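PDB 3BWX: Alpha/beta hydrolase from Novosphingobium aromaticivorans, which probably acts as a hydrolase of the alpha/beta hydrolase superfamily and binds calcium in the crystal. Local coordinates for residues 36-41 and 104-109. The protein carries 1 engineered substitution. Sequence-based numbering, arbitrary orientation. Where two conformers were deposited one is given.
With EDO (1,2-ethanediol), chain Q.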
loop_
_atom_site.group_PDB
_atom_site.type_symbol
_atom_site.label_atom_id
_atom_site.label_comp_id
_atom_site.label_asym_id
_atom_site.label_seq_id
_atom_site.Cartn_x
_atom_site.Cartn_y
_atom_site.Cartn_z
ATOM N N PRO A 36 0.433 -2.704 -0.282
ATOM C CA PRO A 36 0.405 -1.801 0.863
ATOM C C PRO A 36 1.601 -0.851 0.949
ATOM O O PRO A 36 2.589 -1.007 0.249
ATOM C CB PRO A 36 0.462 -2.736 2.086
ATOM C CG PRO A 36 0.386 -4.098 1.576
ATOM C CD PRO A 36 0.749 -4.090 0.128
ATOM N N GLY A 37 1.451 0.112 1.848
ATOM C CA GLY A 37 2.491 1.031 2.201
ATOM C C GLY A 37 3.592 0.405 3.039
ATOM O O GLY A 37 3.545 -0.759 3.434
ATOM N N LEU A 38 4.608 1.210 3.329
ATOM C CA LEU A 38 5.877 0.762 3.908
ATOM C C LEU A 38 5.708 -0.115 5.117
ATOM O O LEU A 38 6.366 -1.118 5.210
ATOM C CB LEU A 38 6.740 2.013 4.230
ATOM C CG LEU A 38 8.108 1.820 4.873
ATOM C CD1 LEU A 38 9.087 1.208 3.910
ATOM C CD2 LEU A 38 8.624 3.204 5.383
ATOM N N THR A 39 4.914 0.311 6.085
ATOM C CA THR A 39 4.717 -0.386 7.362
ATOM C C THR A 39 3.436 -1.220 7.410
ATOM O O THR A 39 3.028 -1.657 8.500
ATOM C CB THR A 39 4.727 0.591 8.561
ATOM O OG1 THR A 39 3.667 1.536 8.387
ATOM C CG2 THR A 39 6.054 1.296 8.667
ATOM N N ARG A 40 2.830 -1.454 6.248
ATOM C CA ARG A 40 1.463 -1.896 6.212
ATOM C C ARG A 40 1.364 -3.310 5.668
ATOM O O ARG A 40 2.352 -3.901 5.218
ATOM C CB ARG A 40 0.618 -0.938 5.399
ATOM C CG ARG A 40 0.653 0.510 5.847
ATOM C CD ARG A 40 0.108 0.651 7.271
ATOM N NE ARG A 40 0.104 2.016 7.743
ATOM C CZ ARG A 40 -0.851 2.899 7.459
ATOM N NH1 ARG A 40 -1.907 2.552 6.747
ATOM N NH2 ARG A 40 -0.768 4.139 7.919
ATOM N N ASN A 41 0.178 -3.890 5.795
ATOM C CA ASN A 41 -0.098 -5.292 5.500
ATOM C C ASN A 41 -1.485 -5.440 4.790
ATOM O O ASN A 41 -2.171 -4.451 4.425
ATOM C CB ASN A 41 0.027 -6.142 6.784
ATOM C CG ASN A 41 -1.032 -5.780 7.811
ATOM O OD1 ASN A 41 -2.212 -6.074 7.590
ATOM N ND2 ASN A 41 -0.640 -5.080 8.887
ATOM N N THR A 104 -0.580 1.861 -2.524
ATOM C CA THR A 104 -0.539 2.922 -1.573
ATOM C C THR A 104 0.874 3.255 -1.190
ATOM O O THR A 104 1.591 2.393 -0.727
ATOM C CB THR A 104 -1.366 2.584 -0.358
ATOM O OG1 THR A 104 -2.741 2.518 -0.760
ATOM C CG2 THR A 104 -1.211 3.704 0.705
ATOM N N SER A 105 1.267 4.516 -1.384
ATOM C CA SER A 105 2.586 4.955 -0.928
ATOM C C SER A 105 3.704 4.107 -1.574
ATOM O O SER A 105 3.802 4.050 -2.798
ATOM C CB SER A 105 2.626 4.920 0.609
ATOM O OG SER A 105 1.473 5.562 1.116
ATOM N N LEU A 106 4.543 3.442 -0.776
ATOM C CA LEU A 106 5.576 2.548 -1.343
ATOM C C LEU A 106 4.963 1.531 -2.313
ATOM O O LEU A 106 5.529 1.198 -3.350
ATOM C CB LEU A 106 6.383 1.812 -0.278
ATOM C CG LEU A 106 7.497 0.879 -0.791
ATOM C CD1 LEU A 106 8.422 1.552 -1.830
ATOM C CD2 LEU A 106 8.268 0.371 0.450
ATOM N N GLY A 107 3.772 1.078 -2.004
ATOM C CA GLY A 107 3.047 0.240 -2.950
ATOM C C GLY A 107 2.780 0.871 -4.298
ATOM O O GLY A 107 2.766 0.189 -5.292
ATOM N N GLY A 108 2.561 2.174 -4.323
ATOM C CA GLY A 108 2.415 2.904 -5.568
ATOM C C GLY A 108 3.752 2.971 -6.299
ATOM O O GLY A 108 3.784 2.864 -7.516
ATOM N N LEU A 109 4.850 3.212 -5.575
ATOM C CA LEU A 109 6.169 3.135 -6.184
ATOM C C LEU A 109 6.414 1.755 -6.821
ATOM O O LEU A 109 6.907 1.621 -7.938
ATOM C CB LEU A 109 7.283 3.459 -5.181
ATOM C CG LEU A 109 8.727 3.148 -5.597
HETATM C C1 EDO Q . 6.316 -2.703 1.971
HETATM O O1 EDO Q . 5.039 -3.001 2.578
HETATM C C2 EDO Q . 6.047 -2.192 0.549
HETATM O O2 EDO Q . 5.381 -0.921 0.585
HETATM O O HOH W 1 5.131 3.937 2.194
#
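Leu38 and Leu106 point their backbone N-H groups at one water, which accepts from Leu38 N at 3.0 Å and from Leu106 N at 3.1 Å. Two main-chain donors converging on a single oxygen, one from the loop after strand 32-35 and one from the start of helix 106-117, match the oxyanion hole of the alpha/beta hydrolase fold, and the water probably sits where a substrate oxyanion would lie. Ser105, in what looks like the GxSxG nucleophile elbow and probably the nucleophile, occupies the sharp turn between strand and helix with a strained backbone (phi 58°, psi -122°). Next to this site the two backbones pack closely: Gly37 CA lies 3.4 Å from Thr104 O in a CA-H...O contact. Gly107 suits this closeness, since a CB on it would come within 2.9 Å of Pro36 O and clash. A type I turn from Gly37 to Arg40, closed by Arg40 N bonding to Gly37 O, shapes the donor loop, while Leu38 O is held by Arg66 NE. Beside the donors, the two leucine side chains meet through one methyl each, Leu38 CD1 at 3.7 Å from Leu106 CD2. Leu106 reaches this spot with CG anti to its own N (chi1 -179°), and its CB, CG and CD2 gather round O2 of a 1,2-ethanediol, probably from the crystallisation liquor, CB at 3.0 Å. Cutting the Leu106 side chain back to an alanine would keep the N-H but is likely to leave the Leu38 methyl without its apolar mate and to open a gap beside the donor pair. Leu38 also touches Ile142 of helix 136-145 and Val210. The diol bridges successive carbonyls of the loop, O1 donating to Gly37 O at 2.8 Å and O2 donating to Pro36 O.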